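Local atomic coordinates of spectinomycin phosphotransferase (Legionella pneumophila, PDB entry 3I1A), a protein that probably transfers a phosphate group from a nucleotide to the antibiotic spectinomycin, acting as a resistance factor built on a protein-kinase-like scaffold. Residues A[3-8]-A[93-98]; A[19-24]-A[47-52]; A[27-32]-A[37-42]; A[81-84]-A[89-92]; A[244-249]-A[261-266]. All coordinates share one frame; numbering follows the deposited sequence.

In the fold
Four of the five contacts build the antiparallel sheet of the kinase-like N-terminal lobe and its surroundings, centres 11 to 18 Å apart. Contact 3 closes the hairpin of strands 25-29 and 38-43, contact 2 sets a loop against strand 48-55, contact 1 lays the N-terminal loop near strand 95-101, and contact 4 lies beside edge strand 90-91. Tyr19 of contact 2 touches contact 4. Nucleotide, absent here like magnesium, is bound by Phe50 and Lys52 of contact 2; the Ala39 side chain of contact 3 is about 4 Å from that of Phe50. Contact 5 stands apart, 35 to 40 Å from the others between centres, its Ile246 side chain about 11 Å from that of magnesium ligand Asn217.

Contact 1. Residues A[3-8]-A[93-98]; sequences KQPIQA and KHFKII
Two aliphatic side chains of the loop 3-8, Pro5 and Ile6, meet the single ring of Phe95 at the start of strand 95-101. Pro5 places CB over one face of the ring, displaced toward its rim, 4.1 Å from the ring centroid and 19° off the normal, a CH-pi contact; the nearest ring atom to Pro5 CB is Phe95 CD2 at 3.9 Å. Ile6 crosses the phenyl group at about a right angle and brings CG2 obliquely to the far end of the ring, 3.6 Å from Phe95 CZ. The ring reaches out this way because its CG sits between the backbone N and the carbonyl carbon (chi1 67°).

The polar part runs through one water. It donates to Pro5 O at 2.6 Å and lies a short 2.5 Å from His94 NE2, in the plane of the imidazole. His94 in turn offers a ring face to Phe95 CD2, so the water-linked ring and the phenyl ring are fitted together within the same segment. No direct hydrogen bond joins the two segments.

Around the contact, Pro5 and Ile6 also rest on Leu53 of strand 48-55, while Ile6 meets Leu11 and Leu14 of helix 10-19. Here, in the N-terminal lobe of this kinase-like phosphotransferase, the leading loop and helix 10-19 pack on one face of the antiparallel sheet.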
# COMPACT_ATOMS: atom_id res chain seq x y z
N LYS A 3 5.18 22.04 14.80
CA LYS A 3 3.90 21.48 14.27
C LYS A 3 3.38 20.40 15.21
O LYS A 3 2.17 20.17 15.31
CB LYS A 3 4.13 20.88 12.88
CG LYS A 3 2.86 20.46 12.15
CD LYS A 3 1.76 21.50 12.32
CE LYS A 3 0.77 21.45 11.17
NZ LYS A 3 1.41 21.90 9.90
N GLN A 4 4.31 19.76 15.90
CA GLN A 4 3.98 18.69 16.84
C GLN A 4 2.96 19.14 17.89
O GLN A 4 3.05 20.25 18.42
CB GLN A 4 5.26 18.22 17.53
CG GLN A 4 6.40 17.99 16.56
CD GLN A 4 7.67 17.52 17.24
OE1 GLN A 4 8.76 17.67 16.71
NE2 GLN A 4 7.52 16.92 18.41
N PRO A 5 1.98 18.28 18.18
CA PRO A 5 0.94 18.59 19.17
C PRO A 5 1.47 18.65 20.61
O PRO A 5 0.86 19.27 21.48
CB PRO A 5 -0.08 17.47 18.97
CG PRO A 5 0.75 16.33 18.48
CD PRO A 5 1.70 16.99 17.51
N ILE A 6 2.60 17.98 20.85
CA ILE A 6 3.23 17.94 22.16
C ILE A 6 4.75 17.90 22.04
O ILE A 6 5.28 17.67 20.96
CB ILE A 6 2.82 16.68 22.94
CG1 ILE A 6 3.30 15.44 22.18
CG2 ILE A 6 1.31 16.66 23.13
CD1 ILE A 6 2.98 14.14 22.84
N GLN A 7 5.43 18.13 23.16
CA GLN A 7 6.89 18.06 23.21
C GLN A 7 7.14 16.58 23.56
O GLN A 7 6.41 16.00 24.36
CB GLN A 7 7.43 18.97 24.31
CG GLN A 7 8.88 19.36 24.13
CD GLN A 7 9.82 18.19 24.25
OE1 GLN A 7 10.58 17.89 23.33
NE2 GLN A 7 9.77 17.53 25.40
N ALA A 8 8.16 15.98 22.96
CA ALA A 8 8.44 14.56 23.18
C ALA A 8 8.36 14.07 24.63
O ALA A 8 7.86 12.97 24.90
CB ALA A 8 9.81 14.21 22.59
N LYS A 93 -8.16 15.25 23.56
CA LYS A 93 -9.01 16.32 23.10
C LYS A 93 -8.87 16.71 21.64
O LYS A 93 -9.87 16.79 20.92
CB LYS A 93 -8.79 17.56 23.95
CG LYS A 93 -9.74 18.67 23.55
CD LYS A 93 -9.56 19.87 24.42
CE LYS A 93 -10.51 20.94 23.98
NZ LYS A 93 -11.93 20.51 24.09
N HIS A 94 -7.66 16.97 21.20
CA HIS A 94 -7.49 17.38 19.82
C HIS A 94 -6.60 16.49 18.96
O HIS A 94 -6.34 16.82 17.81
CB HIS A 94 -6.99 18.82 19.79
CG HIS A 94 -5.79 19.05 20.64
ND1 HIS A 94 -5.72 18.63 21.95
CD2 HIS A 94 -4.60 19.63 20.37
CE1 HIS A 94 -4.54 18.94 22.45
NE2 HIS A 94 -3.84 19.55 21.51
N PHE A 95 -6.14 15.38 19.51
CA PHE A 95 -5.31 14.46 18.74
C PHE A 95 -5.40 13.06 19.33
O PHE A 95 -5.95 12.86 20.42
CB PHE A 95 -3.86 14.94 18.65
CG PHE A 95 -3.11 14.93 19.96
CD1 PHE A 95 -2.35 13.83 20.33
CD2 PHE A 95 -3.17 16.03 20.81
CE1 PHE A 95 -1.66 13.81 21.55
CE2 PHE A 95 -2.48 16.03 22.03
CZ PHE A 95 -1.73 14.91 22.39
N LYS A 96 -4.90 12.10 18.57
CA LYS A 96 -4.90 10.69 18.92
C LYS A 96 -3.48 10.17 19.11
O LYS A 96 -2.56 10.65 18.45
CB LYS A 96 -5.48 9.87 17.77
CG LYS A 96 -6.94 10.01 17.47
CD LYS A 96 -7.30 9.02 16.34
CE LYS A 96 -8.75 9.14 15.91
NZ LYS A 96 -8.99 10.46 15.27
N ILE A 97 -3.31 9.19 20.00
CA ILE A 97 -2.01 8.54 20.23
C ILE A 97 -2.21 7.09 19.79
O ILE A 97 -3.19 6.47 20.18
CB ILE A 97 -1.61 8.45 21.73
CG1 ILE A 97 -1.37 9.83 22.33
CG2 ILE A 97 -0.32 7.63 21.89
CD1 ILE A 97 -0.89 9.78 23.80
N ILE A 98 -1.30 6.56 18.98
CA ILE A 98 -1.36 5.15 18.56
C ILE A 98 -0.01 4.62 18.93
O ILE A 98 1.01 5.09 18.39
CB ILE A 98 -1.49 4.93 17.03
CG1 ILE A 98 -2.57 5.83 16.42
CG2 ILE A 98 -1.87 3.47 16.78
CD1 ILE A 98 -3.95 5.38 16.67
O HOH W 1 -1.48 20.48 21.56

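Contact 2. Residues A[19-24]-A[47-52]; sequences YGIDIH and KSYFIK
Ile21 overlaps the outer half of the Tyr49 ring, its delta methyl lying off-centre over the phenol. Ile21 CD1 is 4.2 Å from the ring centroid, 30° off the normal, which makes a slanted CH-pi contact; it also comes within 3.8 Å of Tyr49 OH. The second branch of the same isoleucine adds CG2 at 3.7 Å from Tyr49 CE2. With CG1 beside the backbone N and CG2 beside the carbonyl carbon (chi1 -61°), both branches of Ile21 can reach the phenol, which approaches from the opposite direction.

Ile23, two residues on, reaches the inner part of the ring: its CD1 lies 3.7 Å from Tyr49 CD2. The three methyl groups are on the same side of the ring plane, so one aromatic surface is shared between alternate residues of an extended piece of chain. That piece begins after Gly20, whose positive phi (72°) takes the backbone out of helix 10-19. Ile23 also touches Leu15 of that helix and Ala42 of strand 38-43.

Tyr49 belongs to strand 48-55 of the N-lobe sheet. Its neighbour Phe50 contacts AMP and ADP, and Lys52 ADP, in nucleotide complexes of this protein. With no hydrogen bond crossing between the segments, cohesion rests on shape and dispersion: a phenol shared by two isoleucines, on the face of the strand opposite to Phe50.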
# COMPACT_ATOMS: atom_id res chain seq x y z
N TYR A 19 -1.42 4.09 29.08
CA TYR A 19 -0.95 2.76 28.74
C TYR A 19 -0.30 2.03 29.91
O TYR A 19 -0.07 0.81 29.84
CB TYR A 19 0.05 2.84 27.58
CG TYR A 19 -0.57 3.27 26.26
CD1 TYR A 19 -0.72 4.62 25.94
CD2 TYR A 19 -1.00 2.32 25.34
CE1 TYR A 19 -1.30 5.01 24.70
CE2 TYR A 19 -1.57 2.69 24.12
CZ TYR A 19 -1.72 4.02 23.81
OH TYR A 19 -2.28 4.35 22.59
N GLY A 20 0.01 2.77 30.97
CA GLY A 20 0.65 2.17 32.13
C GLY A 20 2.09 1.80 31.85
O GLY A 20 2.67 0.94 32.53
N ILE A 21 2.69 2.46 30.87
CA ILE A 21 4.07 2.18 30.50
C ILE A 21 5.04 3.26 30.96
O ILE A 21 4.79 4.46 30.79
CB ILE A 21 4.20 2.03 28.98
CG1 ILE A 21 3.35 0.86 28.47
CG2 ILE A 21 5.67 1.84 28.61
CD1 ILE A 21 3.17 0.90 26.92
N ASP A 22 6.15 2.84 31.58
CA ASP A 22 7.16 3.78 32.04
C ASP A 22 8.24 3.93 30.97
O ASP A 22 8.99 2.99 30.68
CB ASP A 22 7.81 3.33 33.36
CG ASP A 22 6.98 3.71 34.57
OD1 ASP A 22 6.49 4.86 34.65
OD2 ASP A 22 6.83 2.86 35.46
N ILE A 23 8.31 5.11 30.39
CA ILE A 23 9.27 5.43 29.35
C ILE A 23 10.32 6.32 29.98
O ILE A 23 9.99 7.24 30.74
CB ILE A 23 8.59 6.18 28.17
CG1 ILE A 23 7.57 5.26 27.49
CG2 ILE A 23 9.63 6.65 27.16
CD1 ILE A 23 8.17 4.00 26.94
N HIS A 24 11.58 6.05 29.69
CA HIS A 24 12.66 6.83 30.27
C HIS A 24 13.26 7.78 29.25
O HIS A 24 14.01 8.68 29.61
CB HIS A 24 13.73 5.89 30.84
CG HIS A 24 14.27 4.90 29.85
ND1 HIS A 24 15.00 5.27 28.74
CD2 HIS A 24 14.17 3.55 29.80
CE1 HIS A 24 15.33 4.19 28.05
NE2 HIS A 24 14.83 3.13 28.67
N LYS A 47 11.63 -2.31 26.96
CA LYS A 47 11.44 -2.37 25.51
C LYS A 47 11.55 -1.01 24.82
O LYS A 47 11.93 -0.01 25.42
CB LYS A 47 10.06 -2.97 25.19
CG LYS A 47 9.76 -4.29 25.87
CD LYS A 47 8.29 -4.66 25.74
CE LYS A 47 7.97 -5.93 26.50
NZ LYS A 47 6.52 -6.29 26.43
N SER A 48 11.22 -0.98 23.53
CA SER A 48 11.24 0.24 22.74
C SER A 48 9.90 0.36 22.05
O SER A 48 9.35 -0.63 21.56
CB SER A 48 12.36 0.19 21.70
OG SER A 48 12.49 1.43 21.04
N TYR A 49 9.35 1.58 21.98
CA TYR A 49 8.05 1.80 21.36
C TYR A 49 8.05 2.84 20.25
O TYR A 49 8.81 3.82 20.28
CB TYR A 49 7.04 2.24 22.41
CG TYR A 49 6.76 1.20 23.48
CD1 TYR A 49 5.76 0.25 23.32
CD2 TYR A 49 7.50 1.19 24.65
CE1 TYR A 49 5.50 -0.69 24.31
CE2 TYR A 49 7.25 0.25 25.65
CZ TYR A 49 6.25 -0.68 25.47
OH TYR A 49 6.02 -1.60 26.47
N PHE A 50 7.19 2.61 19.26
CA PHE A 50 7.02 3.53 18.14
C PHE A 50 5.65 4.16 18.35
O PHE A 50 4.60 3.48 18.36
CB PHE A 50 7.07 2.75 16.81
CG PHE A 50 6.81 3.59 15.60
CD1 PHE A 50 5.55 3.60 15.00
CD2 PHE A 50 7.83 4.38 15.04
CE1 PHE A 50 5.31 4.38 13.86
CE2 PHE A 50 7.59 5.15 13.90
CZ PHE A 50 6.33 5.16 13.31
N ILE A 51 5.66 5.48 18.54
CA ILE A 51 4.42 6.20 18.80
C ILE A 51 4.03 7.11 17.65
O ILE A 51 4.87 7.82 17.10
CB ILE A 51 4.55 7.05 20.08
CG1 ILE A 51 5.12 6.20 21.23
CG2 ILE A 51 3.21 7.65 20.45
CD1 ILE A 51 4.31 5.00 21.60
N LYS A 52 2.74 7.08 17.30
CA LYS A 52 2.21 7.92 16.23
C LYS A 52 1.11 8.83 16.76
O LYS A 52 0.15 8.36 17.40
CB LYS A 52 1.65 7.06 15.11

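Contact 3. Residues A[27-32]-A[37-42]; sequences QFIQGG and AFAYQA
Strands 27-29 and 38-42 run antiparallel with a marked twist, their axes 137° apart in direction and 4.4 Å apart at closest approach. They form the hairpin that opens the N-lobe sheet; in the related kinases the turn between such strands lies over the nucleotide, and the glycines Gly31 and Gly32 at this turn are consistent with that role. Gln27 and Gln41 form a hydrogen-bonded pair, with Gln27 N to Gln41 O and Gln41 N to Gln27 O both 2.8 Å. Phe28 and Tyr40 follow as a non-hydrogen-bonded pair, and Ile29 N donates to Ala39 O beyond them.

On the face bearing Phe28 and Tyr40, the two rings meet obliquely, with centroids 5.5 Å apart and planes at 59°. Phe28 CD1 comes over the tyrosine face toward its rim, 3.9 Å from Tyr40 CE2. The phenylalanine extends anti to its own backbone nitrogen (chi1 175°), which carries its ring along the strand toward Phe38. Tyr40 also packs on Leu11 of helix 10-19.

The opposite face carries Ile29, Ala39 and Gln41. Ile29 CB is 4.2 Å from Ala39 CB, and its CD1 reaches over the backbone toward Gln41, whose amide NE2 is hydrogen-bonded to Asp43 OD2. A water stands in for the second bond of the Ile29-Ala39 pair, donating to Ile29 O at 2.8 Å and accepting from Ala39 N at 2.8 Å.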
# COMPACT_ATOMS: atom_id res chain seq x y z
N GLN A 27 11.99 10.41 21.77
CA GLN A 27 12.61 11.27 20.78
C GLN A 27 11.79 11.35 19.49
O GLN A 27 11.30 10.33 19.00
CB GLN A 27 14.02 10.75 20.50
CG GLN A 27 14.83 11.55 19.53
CD GLN A 27 16.22 10.98 19.34
OE1 GLN A 27 16.97 10.82 20.31
NE2 GLN A 27 16.58 10.68 18.10
N PHE A 28 11.64 12.55 18.95
CA PHE A 28 10.90 12.74 17.71
C PHE A 28 11.66 12.09 16.57
O PHE A 28 12.88 12.21 16.50
CB PHE A 28 10.72 14.22 17.41
CG PHE A 28 10.06 14.51 16.08
CD1 PHE A 28 8.81 13.97 15.77
CD2 PHE A 28 10.68 15.34 15.15
CE1 PHE A 28 8.19 14.25 14.55
CE2 PHE A 28 10.06 15.63 13.93
CZ PHE A 28 8.81 15.08 13.63
N ILE A 29 10.95 11.39 15.69
CA ILE A 29 11.55 10.73 14.53
C ILE A 29 11.29 11.58 13.29
O ILE A 29 10.16 11.65 12.82
CB ILE A 29 10.93 9.33 14.29
CG1 ILE A 29 11.15 8.43 15.50
CG2 ILE A 29 11.54 8.71 13.04
CD1 ILE A 29 10.51 7.08 15.36
N GLN A 30 12.33 12.21 12.77
CA GLN A 30 12.19 13.07 11.60
C GLN A 30 11.75 12.37 10.33
O GLN A 30 12.19 11.26 10.02
CB GLN A 30 13.51 13.80 11.32
CG GLN A 30 13.35 14.87 10.26
CD GLN A 30 12.33 15.91 10.65
OE1 GLN A 30 12.55 16.70 11.57
NE2 GLN A 30 11.19 15.91 9.97
N GLY A 31 10.86 13.04 9.59
CA GLY A 31 10.36 12.51 8.33
C GLY A 31 9.83 11.09 8.35
O GLY A 31 9.45 10.56 7.31
N GLY A 32 9.81 10.47 9.53
CA GLY A 32 9.31 9.11 9.63
C GLY A 32 7.86 8.99 9.19
O GLY A 32 7.51 8.12 8.39
N ALA A 37 0.73 13.26 10.63
CA ALA A 37 1.28 12.27 11.55
C ALA A 37 2.66 12.65 12.05
O ALA A 37 3.48 13.20 11.31
CB ALA A 37 1.32 10.92 10.89
N PHE A 38 2.91 12.36 13.32
CA PHE A 38 4.19 12.64 13.94
C PHE A 38 4.62 11.35 14.64
O PHE A 38 3.87 10.81 15.46
CB PHE A 38 4.03 13.79 14.93
CG PHE A 38 3.40 15.01 14.34
CD1 PHE A 38 2.02 15.09 14.19
CD2 PHE A 38 4.19 16.07 13.89
CE1 PHE A 38 1.43 16.20 13.60
CE2 PHE A 38 3.61 17.19 13.30
CZ PHE A 38 2.23 17.25 13.16
N ALA A 39 5.80 10.86 14.30
CA ALA A 39 6.30 9.62 14.87
C ALA A 39 7.38 9.88 15.91
O ALA A 39 8.18 10.83 15.77
CB ALA A 39 6.84 8.70 13.77
N TYR A 40 7.40 9.05 16.94
CA TYR A 40 8.35 9.18 18.03
C TYR A 40 8.84 7.82 18.46
O TYR A 40 8.12 6.82 18.32
CB TYR A 40 7.68 9.82 19.26
CG TYR A 40 7.11 11.21 19.09
CD1 TYR A 40 5.87 11.41 18.49
CD2 TYR A 40 7.83 12.33 19.54
CE1 TYR A 40 5.34 12.69 18.34
CE2 TYR A 40 7.32 13.61 19.39
CZ TYR A 40 6.08 13.78 18.79
OH TYR A 40 5.59 15.05 18.62
N GLN A 41 10.06 7.77 18.99
CA GLN A 41 10.61 6.53 19.54
C GLN A 41 10.61 6.74 21.05
O GLN A 41 11.23 7.70 21.54
CB GLN A 41 12.04 6.26 19.07
CG GLN A 41 12.63 4.99 19.72
CD GLN A 41 14.11 4.78 19.42
OE1 GLN A 41 14.51 4.73 18.25
NE2 GLN A 41 14.93 4.66 20.46
N ALA A 42 9.91 5.88 21.77
CA ALA A 42 9.85 5.98 23.22
C ALA A 42 10.31 4.64 23.80
O ALA A 42 9.74 3.59 23.49
CB ALA A 42 8.42 6.29 23.66
O HOH W 2 7.41 12.02 12.30

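Contact 4. Residues A[81-84]-A[89-92]; sequences IHTL and FQQL
Thr83 turns its methyl group, not its hydroxyl, toward segment 89-92. The rotamer sorts the two branches: OG1 falls between the backbone N and the carbonyl carbon (chi1 69°), and CG2 is thrown anti to that carbon, facing segment 89-92. There Thr83 CG2 lies 3.7 Å from Phe89 O and 3.8 Å from Gln90 OE1, so that the methyl meets two carbonyl oxygens, one of the backbone and one of a side chain. OG1 is hydrogen-bonded to Lys87 N in the intervening turn.

Gln90 reaches the threonine by folding. Its chain leaves anti to the backbone N but bends at the second torsion (chi2 64°), which brings the amide back beside the strand and sets OE1 also 3.9 Å from Thr83 CB. Phe89, by contrast, contributes its backbone: its side chain points away and packs on Lys96 and Ile98.

Residues 90-91 form the short edge strand of the five-stranded N-lobe sheet, paired antiparallel with strand 95-101 through the bond between Gln90 and Ile97. Segment 81-84 passes alongside this edge as a loop, and Thr83 also touches Tyr19 at the end of helix 10-19. Further along the strand, Gln91 NE2 is gripped by two hydrogen bonds, one to Leu92 O at 2.9 Å and one to Gly56 O.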
# COMPACT_ATOMS: atom_id res chain seq x y z
N ILE A 81 -0.39 -1.31 20.60
CA ILE A 81 -0.38 -1.74 21.99
C ILE A 81 -1.74 -1.27 22.54
O ILE A 81 -2.18 -0.16 22.22
CB ILE A 81 0.76 -1.03 22.78
CG1 ILE A 81 2.13 -1.43 22.22
CG2 ILE A 81 0.66 -1.35 24.27
CD1 ILE A 81 2.40 -2.91 22.26
N HIS A 82 -2.41 -2.09 23.34
CA HIS A 82 -3.70 -1.70 23.90
C HIS A 82 -3.56 -0.66 24.99
O HIS A 82 -2.60 -0.71 25.77
CB HIS A 82 -4.39 -2.90 24.56
CG HIS A 82 -4.87 -3.95 23.61
ND1 HIS A 82 -4.28 -4.18 22.40
CD2 HIS A 82 -5.85 -4.87 23.75
CE1 HIS A 82 -4.87 -5.21 21.82
NE2 HIS A 82 -5.82 -5.65 22.62
N THR A 83 -4.52 0.26 25.07
CA THR A 83 -4.51 1.26 26.14
C THR A 83 -5.01 0.49 27.37
O THR A 83 -5.43 -0.65 27.24
CB THR A 83 -5.48 2.40 25.89
OG1 THR A 83 -6.83 1.93 25.99
CG2 THR A 83 -5.23 3.00 24.50
N LEU A 84 -4.98 1.11 28.54
CA LEU A 84 -5.44 0.43 29.75
C LEU A 84 -6.93 0.09 29.67
O LEU A 84 -7.38 -0.85 30.33
CB LEU A 84 -5.14 1.27 31.00
CG LEU A 84 -3.64 1.31 31.34
CD1 LEU A 84 -3.37 2.28 32.49
CD2 LEU A 84 -3.15 -0.10 31.68
N PHE A 89 -6.14 2.71 20.52
CA PHE A 89 -5.58 4.04 20.42
C PHE A 89 -6.23 4.91 21.49
O PHE A 89 -7.34 4.60 21.95
CB PHE A 89 -5.83 4.62 19.01
CG PHE A 89 -7.27 5.01 18.74
CD1 PHE A 89 -7.70 6.31 18.95
CD2 PHE A 89 -8.18 4.07 18.26
CE1 PHE A 89 -9.02 6.68 18.67
CE2 PHE A 89 -9.50 4.43 17.98
CZ PHE A 89 -9.92 5.75 18.19
N GLN A 90 -5.52 5.96 21.91
CA GLN A 90 -6.03 6.88 22.92
C GLN A 90 -6.50 8.18 22.26
O GLN A 90 -5.72 8.89 21.61
CB GLN A 90 -4.94 7.22 23.93
CG GLN A 90 -5.47 8.08 25.08
CD GLN A 90 -6.51 7.33 25.90
OE1 GLN A 90 -6.29 6.18 26.29
NE2 GLN A 90 -7.65 7.96 26.16
N GLN A 91 -7.77 8.49 22.41
CA GLN A 91 -8.29 9.73 21.84
C GLN A 91 -8.15 10.84 22.86
O GLN A 91 -8.71 10.75 23.94
CB GLN A 91 -9.77 9.62 21.50
CG GLN A 91 -10.32 10.92 20.90
CD GLN A 91 -9.73 11.23 19.53
OE1 GLN A 91 -9.95 10.50 18.56
NE2 GLN A 91 -8.99 12.33 19.43
N LEU A 92 -7.42 11.89 22.54
CA LEU A 92 -7.31 12.98 23.48
C LEU A 92 -8.18 14.10 22.92
O LEU A 92 -8.85 13.92 21.91
CB LEU A 92 -5.86 13.43 23.64
CG LEU A 92 -5.01 12.32 24.28
CD1 LEU A 92 -3.56 12.72 24.30
CD2 LEU A 92 -5.51 12.04 25.68

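Contact 5. Residues A[244-249]-A[261-266]; sequences MFIGGG and QYFYEG
A type II beta turn from Phe245 to Gly248 faces one side of helix 257-267, with Ile246 and Phe263 closest in register at 7.5 Å between their CA atoms. Gly248 N to Phe245 O closes the turn at 3.0 Å, and Gly247 takes the positive phi (82°) of its third position. Ile246, at the second position, points its side chain toward the helix.

Its side chain lies flat over the phenyl ring of Phe263. Ile246 CG1 stands almost exactly above the ring centre, 3.6 Å from the centroid and 3° off the normal, a CH-pi contact over the face. Ile246 CD1 and CG2 extend over other parts of the same face, CD1 3.5 Å from Phe263 CD1 and CG2 3.6 Å from Phe263 CG. Phe263 extends anti to its backbone N (chi1 176°), which presents this face to the turn; its side chain also meets Leu121 and Leu125 of helix 115-129. Tyr264 adds a lighter touch, with its CE1 4.4 Å from Ile246 CG2, and takes Phe263 CD2 over its own ring.

Within the C-terminal lobe the turn and helix are thus joined across this contact by apolar side chains, one aromatic face being held by three carbons of a single isoleucine.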
# COMPACT_ATOMS: atom_id res chain seq x y z
N MET A 244 -4.00 -9.59 -7.78
CA MET A 244 -3.17 -9.18 -8.90
C MET A 244 -1.70 -9.07 -8.53
O MET A 244 -0.83 -9.17 -9.40
CB MET A 244 -3.66 -7.84 -9.45
CG MET A 244 -3.52 -6.68 -8.48
SD MET A 244 -2.90 -5.14 -9.28
CE MET A 244 -1.09 -5.44 -9.12
N PHE A 245 -1.42 -8.90 -7.25
CA PHE A 245 -0.04 -8.77 -6.81
C PHE A 245 0.71 -10.10 -6.76
O PHE A 245 1.94 -10.12 -6.85
CB PHE A 245 -0.00 -8.11 -5.42
CG PHE A 245 -0.39 -6.65 -5.45
CD1 PHE A 245 -1.71 -6.26 -5.22
CD2 PHE A 245 0.55 -5.67 -5.75
CE1 PHE A 245 -2.09 -4.91 -5.29
CE2 PHE A 245 0.18 -4.32 -5.82
CZ PHE A 245 -1.13 -3.94 -5.60
N ILE A 246 -0.02 -11.21 -6.64
CA ILE A 246 0.64 -12.52 -6.58
C ILE A 246 1.07 -12.84 -8.00
O ILE A 246 0.23 -13.03 -8.88
CB ILE A 246 -0.34 -13.58 -6.01
CG1 ILE A 246 -0.94 -13.07 -4.69
CG2 ILE A 246 0.38 -14.93 -5.82
CD1 ILE A 246 0.09 -12.74 -3.58
N GLY A 247 2.38 -12.84 -8.23
CA GLY A 247 2.88 -13.05 -9.58
C GLY A 247 2.82 -11.74 -10.38
O GLY A 247 3.10 -11.71 -11.58
N GLY A 248 2.49 -10.65 -9.70
CA GLY A 248 2.37 -9.36 -10.37
C GLY A 248 3.68 -8.67 -10.72
O GLY A 248 3.71 -7.79 -11.57
N GLY A 249 4.76 -9.04 -10.04
CA GLY A 249 6.06 -8.46 -10.33
C GLY A 249 6.38 -7.06 -9.82
O GLY A 249 7.36 -6.46 -10.27
N GLN A 261 1.95 -20.88 -6.97
CA GLN A 261 1.48 -22.18 -6.52
C GLN A 261 1.35 -22.27 -5.00
O GLN A 261 0.35 -22.76 -4.48
CB GLN A 261 2.44 -23.29 -6.99
CG GLN A 261 2.06 -24.68 -6.51
CD GLN A 261 3.12 -25.72 -6.82
OE1 GLN A 261 4.13 -25.44 -7.48
NE2 GLN A 261 2.91 -26.94 -6.32
N TYR A 262 2.38 -21.81 -4.29
CA TYR A 262 2.36 -21.85 -2.83
C TYR A 262 1.27 -20.91 -2.30
O TYR A 262 0.51 -21.24 -1.37
CB TYR A 262 3.73 -21.41 -2.27
CG TYR A 262 4.94 -22.19 -2.76
CD1 TYR A 262 6.24 -21.69 -2.57
CD2 TYR A 262 4.79 -23.42 -3.41
CE1 TYR A 262 7.36 -22.40 -3.03
CE2 TYR A 262 5.91 -24.14 -3.87
CZ TYR A 262 7.18 -23.63 -3.68
OH TYR A 262 8.28 -24.33 -4.15
N PHE A 263 1.18 -19.72 -2.89
CA PHE A 263 0.16 -18.78 -2.46
C PHE A 263 -1.24 -19.40 -2.55
O PHE A 263 -1.98 -19.39 -1.56
CB PHE A 263 0.16 -17.50 -3.29
CG PHE A 263 -0.95 -16.55 -2.92
CD1 PHE A 263 -0.79 -15.65 -1.86
CD2 PHE A 263 -2.19 -16.60 -3.58
CE1 PHE A 263 -1.84 -14.83 -1.45
CE2 PHE A 263 -3.24 -15.78 -3.18
CZ PHE A 263 -3.07 -14.89 -2.12
N TYR A 264 -1.59 -19.94 -3.71
CA TYR A 264 -2.93 -20.51 -3.86
C TYR A 264 -3.17 -21.77 -3.07
O TYR A 264 -4.32 -22.11 -2.77
CB TYR A 264 -3.28 -20.67 -5.33
CG TYR A 264 -3.67 -19.34 -5.92
CD1 TYR A 264 -2.76 -18.58 -6.65
CD2 TYR A 264 -4.94 -18.81 -5.68
CE1 TYR A 264 -3.12 -17.32 -7.14
CE2 TYR A 264 -5.30 -17.57 -6.15
CZ TYR A 264 -4.40 -16.83 -6.88
OH TYR A 264 -4.79 -15.61 -7.37
N GLU A 265 -2.10 -22.49 -2.74
CA GLU A 265 -2.32 -23.65 -1.90
C GLU A 265 -2.85 -23.12 -0.55
O GLU A 265 -3.66 -23.77 0.12
CB GLU A 265 -1.01 -24.42 -1.68
CG GLU A 265 -1.25 -25.71 -0.90
CD GLU A 265 0.01 -26.52 -0.70
OE1 GLU A 265 0.84 -26.55 -1.65
OE2 GLU A 265 0.15 -27.14 0.39
N GLY A 266 -2.41 -21.93 -0.14
CA GLY A 266 -2.88 -21.36 1.11
C GLY A 266 -4.20 -20.62 0.97
O GLY A 266 -5.05 -20.69 1.85